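Long-range contacts in NAD(P)H dehydrogenase (quinone) (Mycobacterium tuberculosis, PDB 1XDI), which catalyses the FAD-dependent reduction of quinones by NADH or NADPH, and may help the bacterium resist reactive oxygen intermediates: residues I39-L45 with Q97-T102; T53-S57 with I86-V90; A127-I131 with E142-V148; I362-G366 with I427-A431; F401-F405 with S456-A461. One frame throughout, in Å; residues are numbered along the deposited sequence.

Contact 1. Residues I39-L45 with Q97-T102. With FAD (flavin-adenine dinucleotide), chain C.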
# COMPACT_ATOMS: atom_id res chain seq x y z
N ILE A 39 -21.62 -33.26 -0.91
CA ILE A 39 -21.10 -31.90 -0.90
C ILE A 39 -20.75 -31.36 0.48
O ILE A 39 -21.60 -31.26 1.37
CB ILE A 39 -22.08 -30.94 -1.55
CG1 ILE A 39 -22.52 -31.52 -2.89
CG2 ILE A 39 -21.40 -29.60 -1.78
CD1 ILE A 39 -21.42 -31.82 -3.87
N GLY A 40 -19.47 -31.00 0.62
CA GLY A 40 -18.96 -30.50 1.87
C GLY A 40 -17.84 -31.44 2.20
O GLY A 40 -16.95 -31.12 3.01
N GLY A 41 -17.88 -32.60 1.55
CA GLY A 41 -16.88 -33.62 1.76
C GLY A 41 -16.65 -34.00 3.21
O GLY A 41 -17.41 -33.64 4.09
N ALA A 42 -15.57 -34.72 3.46
CA ALA A 42 -15.23 -35.15 4.82
C ALA A 42 -15.02 -34.04 5.79
O ALA A 42 -15.29 -34.22 6.94
CB ALA A 42 -13.98 -36.06 4.81
N ALA A 43 -14.52 -32.90 5.32
CA ALA A 43 -14.31 -31.74 6.18
C ALA A 43 -15.60 -31.37 6.92
O ALA A 43 -15.58 -31.04 8.13
CB ALA A 43 -13.86 -30.53 5.38
N VAL A 44 -16.70 -31.39 6.17
CA VAL A 44 -18.02 -31.04 6.67
C VAL A 44 -18.83 -32.20 7.25
O VAL A 44 -19.53 -32.06 8.25
CB VAL A 44 -18.83 -30.40 5.54
CG1 VAL A 44 -20.36 -30.48 5.80
CG2 VAL A 44 -18.44 -29.02 5.39
N LEU A 45 -18.77 -33.34 6.59
CA LEU A 45 -19.53 -34.51 7.02
C LEU A 45 -18.83 -35.46 8.01
O LEU A 45 -19.48 -36.23 8.73
CB LEU A 45 -19.94 -35.33 5.77
CG LEU A 45 -21.05 -34.73 4.90
CD1 LEU A 45 -21.35 -35.63 3.76
CD2 LEU A 45 -22.28 -34.47 5.73
N GLN A 97 -25.09 -28.21 7.08
CA GLN A 97 -23.96 -27.53 6.48
C GLN A 97 -23.80 -28.11 5.07
O GLN A 97 -23.48 -27.41 4.14
CB GLN A 97 -22.70 -27.80 7.34
CG GLN A 97 -21.66 -26.69 7.30
CD GLN A 97 -22.23 -25.29 7.07
OE1 GLN A 97 -23.19 -24.89 7.72
NE2 GLN A 97 -21.60 -24.54 6.16
N SER A 98 -24.06 -29.40 4.93
CA SER A 98 -23.93 -30.05 3.66
C SER A 98 -25.10 -29.64 2.79
O SER A 98 -24.97 -29.39 1.59
CB SER A 98 -23.96 -31.53 3.87
OG SER A 98 -23.86 -32.17 2.63
N ALA A 99 -26.29 -29.56 3.36
CA ALA A 99 -27.43 -29.18 2.55
C ALA A 99 -27.36 -27.72 2.04
O ALA A 99 -27.77 -27.45 0.91
CB ALA A 99 -28.69 -29.43 3.33
N ASP A 100 -26.85 -26.81 2.87
CA ASP A 100 -26.72 -25.42 2.47
C ASP A 100 -25.82 -25.31 1.27
O ASP A 100 -26.18 -24.66 0.31
CB ASP A 100 -26.17 -24.56 3.61
CG ASP A 100 -27.20 -24.31 4.71
OD1 ASP A 100 -28.23 -24.99 4.69
OD2 ASP A 100 -27.00 -23.46 5.59
N ILE A 101 -24.67 -26.00 1.30
CA ILE A 101 -23.72 -25.95 0.18
C ILE A 101 -24.25 -26.59 -1.12
O ILE A 101 -24.03 -26.09 -2.25
CB ILE A 101 -22.39 -26.65 0.54
CG1 ILE A 101 -21.89 -26.13 1.88
CG2 ILE A 101 -21.28 -26.37 -0.53
CD1 ILE A 101 -20.67 -26.86 2.29
N THR A 102 -24.93 -27.71 -0.97
CA THR A 102 -25.44 -28.35 -2.16
C THR A 102 -26.41 -27.39 -2.83
O THR A 102 -26.32 -27.16 -4.03
CB THR A 102 -26.18 -29.64 -1.84
OG1 THR A 102 -25.43 -30.36 -0.86
CG2 THR A 102 -26.33 -30.48 -3.10
PA FAD C . -12.31 -33.65 1.64
O1A FAD C . -11.66 -34.79 2.42
O2A FAD C . -13.06 -32.60 2.47
O5B FAD C . -13.26 -34.34 0.67
C5B FAD C . -12.97 -34.79 -0.66
C4B FAD C . -14.27 -35.50 -0.96
O4B FAD C . -14.31 -36.02 -2.27
C3B FAD C . -14.71 -36.74 -0.02
O3B FAD C . -15.59 -36.39 1.04
C2B FAD C . -15.28 -37.74 -0.91
O2B FAD C . -16.69 -37.93 -0.92
C1B FAD C . -14.87 -37.32 -2.30
N9A FAD C . -14.09 -38.22 -3.06
C8A FAD C . -12.99 -39.01 -2.79
N7A FAD C . -12.59 -39.73 -3.81
C5A FAD C . -13.47 -39.41 -4.81
C6A FAD C . -13.62 -39.81 -6.14
N6A FAD C . -12.82 -40.69 -6.71
N1A FAD C . -14.65 -39.26 -6.88
C2A FAD C . -15.49 -38.36 -6.34
N3A FAD C . -15.41 -37.90 -5.03
C4A FAD C . -14.32 -38.54 -4.36
N1 FAD C . -9.18 -28.14 8.70
C2 FAD C . -9.39 -26.84 9.08
O2 FAD C . -9.17 -25.89 8.31
N3 FAD C . -9.87 -26.60 10.35
C4 FAD C . -10.17 -27.54 11.29
O4 FAD C . -10.60 -27.19 12.39
C4X FAD C . -9.96 -28.80 10.91
N5 FAD C . -10.27 -29.80 11.88
C5X FAD C . -10.05 -31.14 11.48
C6 FAD C . -10.35 -32.20 12.36
C7 FAD C . -10.14 -33.57 12.01
C7M FAD C . -10.51 -34.69 13.02
C8 FAD C . -9.59 -33.85 10.73
C8M FAD C . -9.31 -35.27 10.27
C9 FAD C . -9.30 -32.85 9.85
C9A FAD C . -9.52 -31.52 10.15
N10 FAD C . -9.25 -30.39 9.24
C10 FAD C . -9.46 -29.09 9.61
C1' FAD C . -8.78 -30.74 7.95
C2' FAD C . -9.74 -30.49 6.83
O2' FAD C . -11.00 -31.19 7.13
C3' FAD C . -9.22 -30.96 5.50
O3' FAD C . -8.13 -30.16 5.15
C4' FAD C . -10.18 -30.80 4.34
O4' FAD C . -11.29 -31.70 4.73
C5' FAD C . -9.78 -31.33 3.05
O5' FAD C . -10.77 -30.98 2.09
P FAD C . -10.78 -31.51 0.62
O1P FAD C . -11.85 -30.82 -0.00
O2P FAD C . -9.46 -31.47 -0.06
O3P FAD C . -11.12 -33.00 0.87
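Ile39 and Ser98 share the hydrogen bond that ties the loop before helix 41-45 to helix 83-107: Ser98 OG gives its proton to Ile39 O at 2.7 Å, and the donor is tilted 16° from the carbonyl plane. One turn on, Thr102 OG1 donates to Ser98 O at 2.7 Å, coming from above that carbonyl on the face opposite Thr102 N. The amides of Ala42 and Ala43 in helix 41-45 bind FAD in this Rossmann-type domain. Ala43 N bonds FAD O2A on the adenosine-side phosphate at 3.2 Å, while Ala42 N makes a weak bond to the ribose hydroxyl O3B. Gly40 is linked by its backbone to Gly10 of the neighbouring glycine-rich turn. The apolar contacts run along both sides of the polar pair. With CG2 anti to the backbone N, Ile39 sets this methyl 3.5 Å from Ile101 CG2, and its CB and CG1 lie against the Thr102 side chain. Val44 crosses Gln97 at about a right angle, CG1 being 3.9 Å from Gln97 CB; Leu45 CD2 reaches Ser98 CB at 3.9 Å. The amide end of Gln97 turns to Lys393 and Thr388 of the second subunit, and Asp100 forms a salt bridge with the same Lys393.

Contact 2. Residues T53-S57 with I86-V90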
# COMPACT_ATOMS: atom_id res chain seq x y z
N THR A 53 -18.13 -29.23 16.29
CA THR A 53 -19.48 -29.22 16.85
C THR A 53 -19.38 -29.92 18.20
O THR A 53 -19.74 -29.35 19.25
CB THR A 53 -20.45 -29.97 15.95
OG1 THR A 53 -20.19 -29.57 14.61
CG2 THR A 53 -21.93 -29.65 16.27
N PHE A 54 -18.88 -31.14 18.18
CA PHE A 54 -18.69 -31.92 19.41
C PHE A 54 -18.03 -31.07 20.50
O PHE A 54 -18.50 -31.03 21.63
CB PHE A 54 -17.81 -33.15 19.14
CG PHE A 54 -17.71 -34.08 20.28
CD1 PHE A 54 -18.77 -34.89 20.59
CD2 PHE A 54 -16.57 -34.10 21.08
CE1 PHE A 54 -18.70 -35.75 21.73
CE2 PHE A 54 -16.49 -34.96 22.22
CZ PHE A 54 -17.56 -35.78 22.55
N ILE A 55 -16.94 -30.40 20.13
CA ILE A 55 -16.17 -29.57 21.06
C ILE A 55 -16.94 -28.37 21.56
O ILE A 55 -16.75 -27.95 22.70
CB ILE A 55 -14.83 -29.11 20.43
CG1 ILE A 55 -13.84 -30.28 20.37
CG2 ILE A 55 -14.25 -28.02 21.20
CD1 ILE A 55 -12.52 -29.97 19.68
N ALA A 56 -17.83 -27.83 20.73
CA ALA A 56 -18.63 -26.66 21.11
C ALA A 56 -19.66 -27.03 22.17
O ALA A 56 -19.98 -26.22 23.04
CB ALA A 56 -19.34 -26.08 19.91
N SER A 57 -20.19 -28.24 22.05
CA SER A 57 -21.18 -28.75 23.01
C SER A 57 -20.48 -28.97 24.32
O SER A 57 -21.01 -28.65 25.35
CB SER A 57 -21.77 -30.09 22.55
OG SER A 57 -22.57 -29.91 21.41
N ILE A 86 -25.96 -35.13 22.15
CA ILE A 86 -24.83 -34.34 21.66
C ILE A 86 -24.50 -34.90 20.25
O ILE A 86 -24.41 -34.13 19.26
CB ILE A 86 -23.57 -34.49 22.56
CG1 ILE A 86 -23.72 -33.67 23.81
CG2 ILE A 86 -22.31 -34.06 21.81
CD1 ILE A 86 -22.75 -34.12 24.87
N HIS A 87 -24.31 -36.22 20.17
CA HIS A 87 -24.00 -36.91 18.91
C HIS A 87 -25.09 -36.58 17.85
O HIS A 87 -24.82 -36.27 16.71
CB HIS A 87 -23.94 -38.43 19.16
CG HIS A 87 -22.73 -38.89 19.92
ND1 HIS A 87 -22.49 -40.22 20.21
CD2 HIS A 87 -21.63 -38.22 20.35
CE1 HIS A 87 -21.30 -40.35 20.76
NE2 HIS A 87 -20.75 -39.15 20.86
N ALA A 88 -26.35 -36.63 18.26
CA ALA A 88 -27.46 -36.36 17.35
C ALA A 88 -27.33 -34.93 16.78
O ALA A 88 -27.74 -34.63 15.63
CB ALA A 88 -28.75 -36.54 18.08
N ARG A 89 -26.75 -34.05 17.60
CA ARG A 89 -26.59 -32.67 17.19
C ARG A 89 -25.41 -32.65 16.28
O ARG A 89 -25.31 -31.82 15.38
CB ARG A 89 -26.32 -31.76 18.34
CG ARG A 89 -26.14 -30.39 17.89
CD ARG A 89 -25.37 -29.57 18.93
NE ARG A 89 -25.35 -28.16 18.57
CZ ARG A 89 -24.44 -27.28 18.96
NH1 ARG A 89 -23.43 -27.64 19.75
NH2 ARG A 89 -24.55 -26.02 18.53
N VAL A 90 -24.49 -33.59 16.51
CA VAL A 90 -23.33 -33.63 15.67
C VAL A 90 -23.71 -34.07 14.28
O VAL A 90 -23.28 -33.44 13.32
CB VAL A 90 -22.25 -34.53 16.26
CG1 VAL A 90 -21.15 -34.88 15.23
CG2 VAL A 90 -21.67 -33.80 17.41
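Arg89 reaches across to Ser57 with the one hydrogen bond between the two segments. Its side chain, CG anti to the backbone N (chi1 179°) and extended from there to NE, lays the guanidinium over the first helix, where NH1 donates to Ser57 OG at 2.9 Å with an N-H...O angle of 148°. Ser57 OG sits 7° out of the guanidinium plane, at its edge, while Thr53 CG2 covers one face near the rim. NH2 is held by Met394 O of the second subunit, so two partners fix the rotation of the group. Thr53 OG1 bonds within its own helix, to Val49 O, leaving its methyl for the interface. Packing centres on Phe54. Ile86 CG2 meets the ring obliquely, 3.8 Å from Phe54 CD1; Val90 CG2 lies at its edge, 4.3 Å from Phe54 CB; and His87 runs alongside, pointing the same way. Ile86 CG2 also packs on Ser57 CB at 4.1 Å. The two segments run roughly antiparallel, 9.5 Å apart at 142°, joining helix 48-64, which follows helix 41-45, to the long helix 83-107. Phe54 also meets Ala200 and Tyr201 of helix 192-203, and Leu70 of the second subunit packs on Ile86 and Arg89.

Contact 3. Residues A127-I131 with E142-V148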
# COMPACT_ATOMS: atom_id res chain seq x y z
N ALA A 127 -5.21 -32.54 -24.80
CA ALA A 127 -5.59 -31.28 -24.20
C ALA A 127 -6.87 -31.54 -23.41
O ALA A 127 -6.87 -31.47 -22.19
CB ALA A 127 -5.84 -30.23 -25.28
N ARG A 128 -7.95 -31.89 -24.11
CA ARG A 128 -9.23 -32.16 -23.47
C ARG A 128 -9.25 -33.57 -22.89
O ARG A 128 -8.86 -34.52 -23.55
CB ARG A 128 -10.36 -31.96 -24.50
CG ARG A 128 -11.65 -32.72 -24.18
CD ARG A 128 -12.81 -32.43 -25.13
NE ARG A 128 -13.54 -31.23 -24.75
CZ ARG A 128 -14.81 -30.99 -25.08
NH1 ARG A 128 -15.48 -31.89 -25.80
NH2 ARG A 128 -15.41 -29.86 -24.69
N HIS A 129 -9.72 -33.69 -21.66
CA HIS A 129 -9.76 -34.97 -20.97
C HIS A 129 -11.11 -35.62 -20.93
O HIS A 129 -12.11 -35.05 -21.37
CB HIS A 129 -9.27 -34.78 -19.58
CG HIS A 129 -7.92 -34.14 -19.53
ND1 HIS A 129 -6.81 -34.75 -20.06
CD2 HIS A 129 -7.50 -32.97 -19.01
CE1 HIS A 129 -5.76 -33.98 -19.87
NE2 HIS A 129 -6.15 -32.90 -19.23
N ARG A 130 -11.14 -36.84 -20.41
CA ARG A 130 -12.36 -37.59 -20.32
C ARG A 130 -12.46 -38.27 -18.95
O ARG A 130 -11.55 -38.99 -18.51
CB ARG A 130 -12.39 -38.61 -21.45
CG ARG A 130 -13.74 -38.72 -22.10
CD ARG A 130 -13.86 -39.81 -23.15
NE ARG A 130 -15.25 -40.25 -23.07
CZ ARG A 130 -16.19 -39.93 -23.96
NH1 ARG A 130 -15.88 -39.19 -25.03
NH2 ARG A 130 -17.47 -40.26 -23.72
N ILE A 131 -13.58 -38.04 -18.28
CA ILE A 131 -13.81 -38.59 -16.95
C ILE A 131 -15.04 -39.48 -16.90
O ILE A 131 -15.99 -39.25 -17.63
CB ILE A 131 -13.94 -37.48 -15.97
CG1 ILE A 131 -12.57 -36.82 -15.85
CG2 ILE A 131 -14.52 -38.00 -14.67
CD1 ILE A 131 -12.61 -35.42 -15.29
N GLU A 142 -20.11 -40.78 -18.83
CA GLU A 142 -18.77 -40.33 -19.22
C GLU A 142 -18.85 -38.82 -19.44
O GLU A 142 -19.88 -38.32 -19.83
CB GLU A 142 -18.28 -41.09 -20.49
CG GLU A 142 -17.51 -42.36 -20.13
CD GLU A 142 -17.26 -43.38 -21.27
OE1 GLU A 142 -16.83 -43.01 -22.40
OE2 GLU A 142 -17.47 -44.59 -20.99
N HIS A 143 -17.77 -38.09 -19.15
CA HIS A 143 -17.77 -36.62 -19.27
C HIS A 143 -16.48 -35.99 -19.87
O HIS A 143 -15.37 -36.35 -19.49
CB HIS A 143 -18.03 -36.01 -17.88
CG HIS A 143 -19.31 -36.45 -17.24
ND1 HIS A 143 -20.37 -35.59 -17.02
CD2 HIS A 143 -19.70 -37.66 -16.75
CE1 HIS A 143 -21.34 -36.25 -16.42
NE2 HIS A 143 -20.97 -37.50 -16.24
N GLU A 144 -16.62 -35.04 -20.81
CA GLU A 144 -15.46 -34.38 -21.43
C GLU A 144 -15.01 -33.27 -20.50
O GLU A 144 -15.85 -32.64 -19.88
CB GLU A 144 -15.80 -33.82 -22.78
CG GLU A 144 -16.10 -34.87 -23.89
CD GLU A 144 -14.88 -35.81 -24.15
OE1 GLU A 144 -13.78 -35.31 -24.50
OE2 GLU A 144 -15.07 -37.05 -23.99
N ALA A 145 -13.69 -33.04 -20.45
CA ALA A 145 -13.17 -32.01 -19.56
C ALA A 145 -12.01 -31.18 -20.08
O ALA A 145 -10.91 -31.65 -20.33
CB ALA A 145 -12.77 -32.65 -18.20
N ASP A 146 -12.32 -29.91 -20.25
CA ASP A 146 -11.30 -29.03 -20.67
C ASP A 146 -10.35 -28.83 -19.48
O ASP A 146 -9.16 -28.96 -19.65
CB ASP A 146 -11.96 -27.75 -21.24
CG ASP A 146 -12.74 -28.01 -22.53
OD1 ASP A 146 -12.13 -28.56 -23.50
OD2 ASP A 146 -13.94 -27.65 -22.52
N VAL A 147 -10.90 -28.60 -18.30
CA VAL A 147 -10.14 -28.38 -17.07
C VAL A 147 -10.52 -29.49 -16.10
O VAL A 147 -11.73 -29.83 -15.95
CB VAL A 147 -10.54 -27.04 -16.49
CG1 VAL A 147 -9.73 -26.74 -15.28
CG2 VAL A 147 -10.40 -25.95 -17.54
N VAL A 148 -9.58 -30.13 -15.41
CA VAL A 148 -9.97 -31.16 -14.47
C VAL A 148 -9.39 -30.79 -13.13
O VAL A 148 -8.25 -30.37 -13.06
CB VAL A 148 -9.47 -32.60 -14.88
CG1 VAL A 148 -9.79 -33.59 -13.81
CG2 VAL A 148 -10.13 -33.06 -16.17
O HOH W 1 -10.68 -36.30 -24.79
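Arg130 and Glu144 form a non-hydrogen-bonded pair, their side chains crossing at a slant. The Arg130 guanidinium forms a salt bridge with Glu142, NH2 to OE1 at 3.1 Å, with the two planes nearly perpendicular (86°), and a second one with Glu144 OE2, whose placement is doubtful. Arg128 makes a separate salt bridge, NE 3.3 Å from Asp146 OD1; Glu144 CB covers one face of that guanidinium. A water gives one proton to Arg128 O and the other to Glu144 OE1. Behind the charges, paired backbone bonds set the register: His129 N to Ala145 O at 2.7 Å and Ile131 N to His143 O at 2.7 Å, each with its reciprocal bond. The opposite face bears His129, Ile131, His143 and Ala145, its packing mainly aliphatic: Ile131 CD1 and Val148 CG2 meet tip to tip at 3.5 Å, and Ala145 CB is 4.0 Å from Ile131 CD1. Farther out, Asp121 and Thr310 hold the His129 imidazole, and the backbone N of Arg4 binds Asp146 OD2. Strands 129-134 and 140-145 form an antiparallel hairpin that, with strand 116-119, makes the three-stranded beta-meander familiar from this flavoprotein class; strand 147-150 then passes into the parallel Rossmann-type sheet.

Contact 4. Residues I362-G366 with I427-A431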
# COMPACT_ATOMS: atom_id res chain seq x y z
N ILE A 362 -5.67 -21.81 20.12
CA ILE A 362 -4.37 -21.33 19.75
C ILE A 362 -4.36 -21.14 18.24
O ILE A 362 -4.67 -22.05 17.50
CB ILE A 362 -3.33 -22.35 20.10
CG1 ILE A 362 -3.61 -22.84 21.51
CG2 ILE A 362 -1.92 -21.73 19.96
CD1 ILE A 362 -2.48 -23.61 22.11
N ALA A 363 -4.04 -19.92 17.80
CA ALA A 363 -3.94 -19.60 16.36
C ALA A 363 -2.60 -18.91 16.12
O ALA A 363 -2.10 -18.17 16.97
CB ALA A 363 -5.11 -18.67 15.92
N ALA A 364 -2.04 -19.15 14.94
CA ALA A 364 -0.79 -18.52 14.57
C ALA A 364 -0.78 -18.22 13.07
O ALA A 364 -1.62 -18.76 12.33
CB ALA A 364 0.30 -19.40 14.90
N VAL A 365 0.15 -17.36 12.63
CA VAL A 365 0.33 -16.98 11.21
C VAL A 365 1.74 -16.43 11.01
O VAL A 365 2.24 -15.69 11.86
CB VAL A 365 -0.54 -15.79 10.72
CG1 VAL A 365 -1.01 -16.05 9.32
CG2 VAL A 365 -1.63 -15.46 11.69
N GLY A 366 2.33 -16.75 9.87
CA GLY A 366 3.63 -16.23 9.54
C GLY A 366 4.83 -16.85 10.23
O GLY A 366 4.75 -17.92 10.83
N ILE A 427 -7.29 -14.15 14.90
CA ILE A 427 -6.07 -14.30 14.13
C ILE A 427 -6.22 -13.57 12.81
O ILE A 427 -5.22 -13.03 12.29
CB ILE A 427 -5.74 -15.81 13.87
CG1 ILE A 427 -4.30 -15.99 13.40
CG2 ILE A 427 -6.63 -16.36 12.83
CD1 ILE A 427 -3.27 -15.61 14.43
N LEU A 428 -7.45 -13.50 12.30
CA LEU A 428 -7.73 -12.88 10.99
C LEU A 428 -7.05 -11.54 10.74
O LEU A 428 -6.29 -11.40 9.78
CB LEU A 428 -9.24 -12.75 10.72
CG LEU A 428 -9.50 -12.21 9.29
CD1 LEU A 428 -8.72 -13.03 8.29
CD2 LEU A 428 -10.96 -12.21 8.97
N PRO A 429 -7.30 -10.54 11.59
CA PRO A 429 -6.66 -9.25 11.40
C PRO A 429 -5.16 -9.43 11.16
O PRO A 429 -4.60 -8.88 10.22
CB PRO A 429 -6.92 -8.54 12.69
CG PRO A 429 -8.25 -9.14 13.12
CD PRO A 429 -8.12 -10.57 12.81
N ILE A 430 -4.50 -10.23 12.00
CA ILE A 430 -3.05 -10.44 11.81
C ILE A 430 -2.75 -11.02 10.37
O ILE A 430 -1.92 -10.46 9.63
CB ILE A 430 -2.50 -11.33 12.98
CG1 ILE A 430 -2.80 -10.62 14.30
CG2 ILE A 430 -0.99 -11.58 12.82
CD1 ILE A 430 -2.77 -11.48 15.53
N ALA A 431 -3.45 -12.09 9.98
CA ALA A 431 -3.26 -12.65 8.65
C ALA A 431 -3.38 -11.52 7.63
O ALA A 431 -2.51 -11.35 6.81
CB ALA A 431 -4.27 -13.69 8.38
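Ile427 CD1 lies over one face of the peptide unit joining Ala363 to Ala364; the methyl is 3.8 Å from Ala364 N, and neither a ring nor a charged plane takes part. At the margin of the same peptide, Ala363 CB packs on Ile427 CB at 3.6 Å. Ile427 has CG1 anti to the backbone N (chi1 -165°), which sends CG1 and CD1 across the strand toward Val365. The Val365 and Ile427 side chains cross at a slant and are modelled too close for their spacing to carry meaning. This is a helix laid on a sheet in the dimerisation domain: the segment of helix 423-436 runs along the strand, the directions agreeing within 2°, on a five-stranded antiparallel sheet where strand 361-366 lies between 353-356 and 413-420. Alternation along the strand sets Ala363 and Val365 toward the helix and Ala364 away from it. One turn beyond Ile427, the branches of Val365 part: CG2, whose place is uncertain, turns to Ile430 CG2, and CG1 meets Ala431 CB at 4.1 Å. Ile427 and Ile430 also touch Val418 of the adjoining strand. The helix also packs on the second subunit: Pro429 on Pro429 of that subunit, Ile427 on its Val449 and Ala431 on its Thr446.

Contact 5. Residues F401-F405 with S456-A461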
# COMPACT_ATOMS: atom_id res chain seq x y z
N PHE A 401 -2.82 -14.70 25.61
CA PHE A 401 -1.85 -13.66 25.21
C PHE A 401 -1.85 -13.41 23.72
O PHE A 401 -2.35 -14.20 22.96
CB PHE A 401 -0.41 -14.04 25.66
CG PHE A 401 0.18 -15.25 24.93
CD1 PHE A 401 0.58 -15.16 23.61
CD2 PHE A 401 0.36 -16.44 25.57
CE1 PHE A 401 1.13 -16.23 22.95
CE2 PHE A 401 0.91 -17.51 24.91
CZ PHE A 401 1.29 -17.41 23.61
N VAL A 402 -1.25 -12.30 23.32
CA VAL A 402 -1.10 -11.97 21.92
C VAL A 402 0.34 -11.72 21.63
O VAL A 402 0.97 -10.94 22.32
CB VAL A 402 -1.84 -10.72 21.55
CG1 VAL A 402 -1.52 -10.32 20.11
CG2 VAL A 402 -3.31 -10.96 21.75
N LYS A 403 0.86 -12.40 20.61
CA LYS A 403 2.24 -12.25 20.09
C LYS A 403 2.20 -11.68 18.67
O LYS A 403 1.57 -12.22 17.80
CB LYS A 403 2.99 -13.61 19.99
CG LYS A 403 3.80 -14.07 21.23
CD LYS A 403 4.71 -15.29 20.88
CE LYS A 403 5.31 -15.94 22.15
NZ LYS A 403 6.10 -17.22 21.94
N ILE A 404 2.90 -10.59 18.43
CA ILE A 404 2.95 -10.03 17.09
C ILE A 404 4.43 -9.93 16.67
O ILE A 404 5.26 -9.54 17.49
CB ILE A 404 2.23 -8.67 17.09
CG1 ILE A 404 0.79 -8.86 16.59
CG2 ILE A 404 2.97 -7.66 16.25
CD1 ILE A 404 -0.10 -7.64 16.90
N PHE A 405 4.77 -10.30 15.43
CA PHE A 405 6.17 -10.23 14.96
C PHE A 405 6.34 -9.28 13.80
O PHE A 405 5.51 -9.28 12.90
CB PHE A 405 6.70 -11.58 14.45
CG PHE A 405 6.52 -12.70 15.37
CD1 PHE A 405 6.78 -12.54 16.74
CD2 PHE A 405 6.03 -13.90 14.90
CE1 PHE A 405 6.54 -13.58 17.64
CE2 PHE A 405 5.77 -14.96 15.77
CZ PHE A 405 6.03 -14.80 17.15
N SER A 456 -6.07 -5.35 22.17
CA SER A 456 -4.74 -5.77 22.63
C SER A 456 -3.84 -5.98 21.40
O SER A 456 -2.63 -5.77 21.48
CB SER A 456 -4.87 -7.09 23.40
OG SER A 456 -4.75 -6.87 24.76
N ILE A 457 -4.45 -6.43 20.28
CA ILE A 457 -3.75 -6.63 19.04
C ILE A 457 -3.27 -5.25 18.54
O ILE A 457 -2.13 -5.10 18.07
CB ILE A 457 -4.66 -7.29 17.98
CG1 ILE A 457 -4.82 -8.77 18.27
CG2 ILE A 457 -4.06 -7.16 16.56
CD1 ILE A 457 -5.92 -9.37 17.41
N THR A 458 -4.11 -4.22 18.66
CA THR A 458 -3.61 -2.96 18.18
C THR A 458 -2.55 -2.39 19.13
O THR A 458 -1.69 -1.64 18.69
CB THR A 458 -4.75 -1.96 17.89
OG1 THR A 458 -5.50 -1.75 19.07
CG2 THR A 458 -5.69 -2.51 16.83
N GLU A 459 -2.57 -2.76 20.42
CA GLU A 459 -1.55 -2.28 21.36
C GLU A 459 -0.30 -3.05 21.02
O GLU A 459 0.78 -2.48 20.88
CB GLU A 459 -1.90 -2.56 22.82
CG GLU A 459 -2.17 -1.33 23.63
CD GLU A 459 -0.92 -0.55 23.99
OE1 GLU A 459 -0.37 0.12 23.14
OE2 GLU A 459 -0.46 -0.57 25.14
N ALA A 460 -0.45 -4.36 20.84
CA ALA A 460 0.69 -5.20 20.51
C ALA A 460 1.49 -4.48 19.39
O ALA A 460 2.64 -4.11 19.57
CB ALA A 460 0.22 -6.59 20.09
N ALA A 461 0.88 -4.22 18.24
CA ALA A 461 1.64 -3.55 17.22
C ALA A 461 2.00 -2.15 17.70
O ALA A 461 3.09 -1.69 17.46
CB ALA A 461 0.87 -3.49 15.92
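Val402 and Ile404 of one strand face Ile457 and Ala460 of helix 454-464, the segment axes 8.3 Å apart and inclined at 39°, with the nearest alpha-carbons at Val402 with Ile457 and Ile404 with Ala460. Ile404, extended at chi2 (166°), brings CD1 to 3.4 Å from Ala460 CB. The same methyl touches Ile457 CG2 at 4.0 Å and rests beside Ile457 O, a carbonyl already engaged by Ala461 N in the helix, and beside Ala461 itself. Val402 has CG1 anti to the backbone N, and this methyl touches both Ile457 CG1 and Ala460 CB, at 4.1 Å from each; Val402 and Ile457 cross at about a right angle. At the start of the helix segment Ser456 offers its CB to Val402 CG2, while its hydroxyl is taken by Asn389 ND2. Phe401 and Lys403 project from the other side of the strand; Lys403 NZ forms salt bridges there with Asp222 and Asp224. Strand 401-407 lies between 413-420 and 379-385 in the antiparallel sheet of the dimerisation domain, and Thr458, on the far side of the helix, packs on Leu428 of the second subunit. With branched aliphatic chains meeting alanines, the contact depends on shape and burial: aliphatic groups make it, and the polar ends of Ser456 and Lys403 are bound elsewhere.

In the fold
Contacts 1 and 2 both use helix 83-107, contact 2 being nested inside the loop that contact 1 closes; each is buried and adds one side-chain hydrogen bond to apolar packing, but contact 1 alone touches FAD. Contact 3 lies farthest out, about 30 Å from the chain's centre, and is partly buried, with backbone pairing in the sheet, salt bridges on one face and mainly aliphatic packing on the other. Contacts 4 and 5 lay helices on one antiparallel sheet in the dimerisation domain; they are buried, purely apolar and meet through Ile430 and Ile457. All but contact 3 touch the second subunit; contact 3 reaches the third through Ala127.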